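Local coordinates for protein putative sortase (Streptococcus pneumoniae, PDB 2W1J) that probably acts as a pilus-associated class C sortase, a cysteine transpeptidase that joins pilin subunits covalently during pilus fibre biogenesis, at residues 29-34 / 54-59. Numbering follows the deposited sequence.
Sequences QAFNDS and AEYARM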
ATOM      1  N   GLN A  29      -6.699   1.061 -14.334  1.00  5.53           N
ATOM      2  CA  GLN A  29      -5.613   1.401 -15.244  1.00  6.41           C
ATOM      3  C   GLN A  29      -5.739   2.843 -15.731  1.00  6.10           C
ATOM      4  O   GLN A  29      -4.743   3.559 -15.853  1.00  7.16           O
ATOM      5  CB  GLN A  29      -5.564   0.443 -16.440  1.00  6.22           C
ATOM      6  CG  GLN A  29      -4.284   0.584 -17.231  1.00  7.21           C
ATOM      7  CD  GLN A  29      -3.080   0.212 -16.386  1.00  7.77           C
ATOM      8  OE1 GLN A  29      -2.978  -0.919 -15.920  1.00  9.85           O
ATOM      9  NE2 GLN A  29      -2.189   1.163 -16.163  1.00  8.85           N
ATOM     10  N   ALA A  30      -6.962   3.248 -16.055  1.00  6.12           N
ATOM     11  CA  ALA A  30      -7.204   4.609 -16.518  1.00  6.26           C
ATOM     12  C   ALA A  30      -6.818   5.606 -15.430  1.00  6.61           C
ATOM     13  O   ALA A  30      -6.234   6.653 -15.712  1.00  7.14           O
ATOM     14  CB  ALA A  30      -8.668   4.788 -16.901  1.00  6.77           C
ATOM     15  N   PHE A  31      -7.168   5.293 -14.186  1.00  6.00           N
ATOM     16  CA  PHE A  31      -6.810   6.139 -13.059  1.00  6.29           C
ATOM     17  C   PHE A  31      -5.291   6.290 -12.938  1.00  6.23           C
ATOM     18  O   PHE A  31      -4.774   7.394 -12.768  1.00  6.72           O
ATOM     19  CB  PHE A  31      -7.415   5.540 -11.790  1.00  6.71           C
ATOM     20  CG  PHE A  31      -7.157   6.344 -10.547  1.00  6.42           C
ATOM     21  CD1 PHE A  31      -5.957   6.224  -9.867  1.00  7.06           C
ATOM     22  CD2 PHE A  31      -8.115   7.215 -10.058  1.00  7.83           C
ATOM     23  CE1 PHE A  31      -5.717   6.949  -8.712  1.00  7.35           C
ATOM     24  CE2 PHE A  31      -7.879   7.951  -8.910  1.00  8.00           C
ATOM     25  CZ  PHE A  31      -6.680   7.820  -8.241  1.00  8.75           C
ATOM     26  N   ASN A  32      -4.571   5.175 -13.004  1.00  5.67           N
ATOM     27  CA  ASN A  32      -3.113   5.243 -12.944  1.00  5.89           C
ATOM     28  C   ASN A  32      -2.496   5.987 -14.126  1.00  6.21           C
ATOM     29  O   ASN A  32      -1.558   6.770 -13.955  1.00  7.27           O
ATOM     30  CB  ASN A  32      -2.500   3.849 -12.817  1.00  5.51           C
ATOM     31  CG  ASN A  32      -2.415   3.389 -11.381  1.00  5.18           C
ATOM     32  OD1 ASN A  32      -2.914   4.071 -10.486  1.00  5.68           O
ATOM     33  ND2 ASN A  32      -1.805   2.226 -11.156  1.00  4.89           N
ATOM     34  N   ASP A  33      -3.025   5.761 -15.324  1.00  6.30           N
ATOM     35  CA  ASP A  33      -2.448   6.385 -16.507  1.00  6.25           C
ATOM     36  C   ASP A  33      -2.572   7.914 -16.466  1.00  6.62           C
ATOM     37  O   ASP A  33      -1.729   8.620 -17.021  1.00  8.28           O
ATOM     38  CB  ASP A  33      -3.106   5.839 -17.775  1.00  6.97           C
ATOM     39  CG  ASP A  33      -2.754   4.390 -18.057  1.00  8.00           C
ATOM     40  OD1 ASP A  33      -1.887   3.809 -17.372  1.00  8.76           O
ATOM     41  OD2 ASP A  33      -3.344   3.833 -19.009  1.00  8.76           O
ATOM     42  N   SER A  34      -3.610   8.414 -15.799  1.00  6.15           N
ATOM     43  CA  SER A  34      -3.863   9.857 -15.727  1.00  7.09           C
ATOM     44  C   SER A  34      -3.544  10.433 -14.356  1.00  7.00           C
ATOM     45  O   SER A  34      -3.908  11.564 -14.055  1.00  7.23           O
ATOM     46  CB  SER A  34      -5.317  10.176 -16.075  1.00  7.94           C
ATOM     47  OG  SER A  34      -6.211   9.641 -15.117  1.00  9.86           O
ATOM     48  N   ALA A  54     -12.448   7.985   1.608  1.00 15.59           N
ATOM     49  CA  ALA A  54     -11.828   8.104   0.296  1.00 15.09           C
ATOM     50  C   ALA A  54     -12.603   7.274  -0.718  1.00 14.91           C
ATOM     51  O   ALA A  54     -12.920   6.116  -0.458  1.00 15.70           O
ATOM     52  CB  ALA A  54     -10.379   7.648   0.356  1.00 14.79           C
ATOM     53  N   GLU A  55     -12.905   7.869  -1.867  1.00 14.18           N
ATOM     54  CA  GLU A  55     -13.745   7.210  -2.863  1.00 14.52           C
ATOM     55  C   GLU A  55     -13.003   6.892  -4.155  1.00 14.65           C
ATOM     56  O   GLU A  55     -13.584   6.333  -5.085  1.00 15.43           O
ATOM     57  CB  GLU A  55     -14.968   8.074  -3.183  1.00 15.07           C
ATOM     58  CG  GLU A  55     -15.831   8.416  -1.973  1.00 17.96           C
ATOM     59  CD  GLU A  55     -17.120   9.132  -2.345  1.00 22.01           C
ATOM     60  OE1 GLU A  55     -17.934   8.562  -3.107  1.00 24.32           O
ATOM     61  OE2 GLU A  55     -17.330  10.262  -1.858  1.00 25.02           O
ATOM     62  N   TYR A  56     -11.721   7.239  -4.212  1.00 13.94           N
ATOM     63  CA  TYR A  56     -10.989   7.212  -5.474  1.00 14.48           C
ATOM     64  C   TYR A  56     -10.622   5.811  -5.965  1.00 14.55           C
ATOM     65  O   TYR A  56     -10.277   5.638  -7.135  1.00 16.11           O
ATOM     66  CB  TYR A  56      -9.735   8.080  -5.388  1.00 13.99           C
ATOM     67  CG  TYR A  56      -8.715   7.574  -4.399  1.00 13.76           C
ATOM     68  CD1 TYR A  56      -7.766   6.633  -4.771  1.00 15.16           C
ATOM     69  CD2 TYR A  56      -8.717   8.018  -3.085  1.00 12.44           C
ATOM     70  CE1 TYR A  56      -6.830   6.166  -3.865  1.00 13.36           C
ATOM     71  CE2 TYR A  56      -7.789   7.557  -2.171  1.00 13.03           C
ATOM     72  CZ  TYR A  56      -6.844   6.627  -2.562  1.00 12.27           C
ATOM     73  OH  TYR A  56      -5.927   6.177  -1.636  1.00 13.71           O
ATOM     74  N   ALA A  57     -10.724   4.820  -5.086  1.00 13.24           N
ATOM     75  CA  ALA A  57     -10.318   3.455  -5.417  1.00 13.39           C
ATOM     76  C   ALA A  57     -11.472   2.460  -5.399  1.00 12.39           C
ATOM     77  O   ALA A  57     -11.251   1.251  -5.306  1.00 12.19           O
ATOM     78  CB  ALA A  57      -9.204   2.994  -4.462  1.00 13.97           C
ATOM     79  N   ARG A  58     -12.708   2.947  -5.511  1.00 10.80           N
ATOM     80  CA  ARG A  58     -13.878   2.071  -5.432  1.00 10.95           C
ATOM     81  C   ARG A  58     -13.827   0.897  -6.408  1.00 10.02           C
ATOM     82  O   ARG A  58     -14.304  -0.194  -6.098  1.00 10.02           O
ATOM     83  CB  ARG A  58     -15.179   2.862  -5.597  1.00 10.72           C
ATOM     84  CG  ARG A  58     -15.477   3.815  -4.443  1.00 14.02           C
ATOM     85  CD  ARG A  58     -16.836   4.465  -4.613  1.00 19.06           C
ATOM     86  NE  ARG A  58     -17.915   3.528  -4.320  1.00 23.18           N
ATOM     87  CZ  ARG A  58     -19.198   3.759  -4.575  1.00 24.01           C
ATOM     88  NH1 ARG A  58     -19.572   4.903  -5.133  1.00 25.90           N
ATOM     89  NH2 ARG A  58     -20.110   2.844  -4.271  1.00 25.88           N
ATOM     90  N   MET A  59     -13.249   1.120  -7.584  1.00 10.04           N
ATOM     91  CA  MET A  59     -13.197   0.068  -8.598  1.00 10.65           C
ATOM     92  C   MET A  59     -12.400  -1.159  -8.144  1.00  9.83           C
ATOM     93  O   MET A  59     -12.641  -2.269  -8.616  1.00  9.97           O
ATOM     94  CB  MET A  59     -12.661   0.602  -9.935  1.00 10.92           C
ATOM     95  CG  MET A  59     -11.142   0.690 -10.041  1.00 12.69           C
ATOM     96  SD  MET A  59     -10.392   1.959  -8.996  1.00 12.55           S
ATOM     97  CE  MET A  59     -10.638   3.446  -9.967  1.00 14.12           C
TER
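The rings of F31 and Y56 meet without stacking: their planes lie within 22° of parallel but are slid so far apart, with centroids 6.0 Å from each other, that the faces barely overlap. The far end of the phenyl ring does the touching. F31 CZ approaches Y56 CD1 obliquely at 3.8 Å, while F31 CE2 rests 4.0 Å from Y56 CB, near the root of the tyrosine side chain. The same F31 CE2 also lies 3.8 Å from the carbonyl oxygen Y56 O, again at an oblique angle. At the ring's edge, in its plane, sits the side-chain oxygen N32 OD1, which accepts a hydrogen bond from the backbone N of L101; L101 itself packs on F31. The phenylalanine reaches across because its CG is anti to the backbone N (chi1 -178°), which carries the ring out from the helix. At the base of this side chain, the methyl M59 CE comes to 4.3 Å from F31 CB, and the methionine also touches L27 and A28 one turn earlier in the helix. No hydrogen bond joins the two segments, and the 136 Å² buried, both sides summed, comes mostly from van der Waals packing around F31. The phenol end of Y56 is held elsewhere, its OH hydrogen-bonded with H95 ND1 in strand 93-95 and with G83 N just after strand 76-82. On the helix's other flank, Q29 NE2 donates to D33 OD1 at 2.9 Å, arriving from above the carboxylate plane and tying successive turns together. A type I beta turn from E55 to R58 carries Y56, and M59 follows directly in a 3-10 segment. The contact thus packs the C-terminal end of helix 18-33, part of the N-terminal helical region, onto the loop leading into strand 65-71 at the surface of the sortase beta-barrel fold.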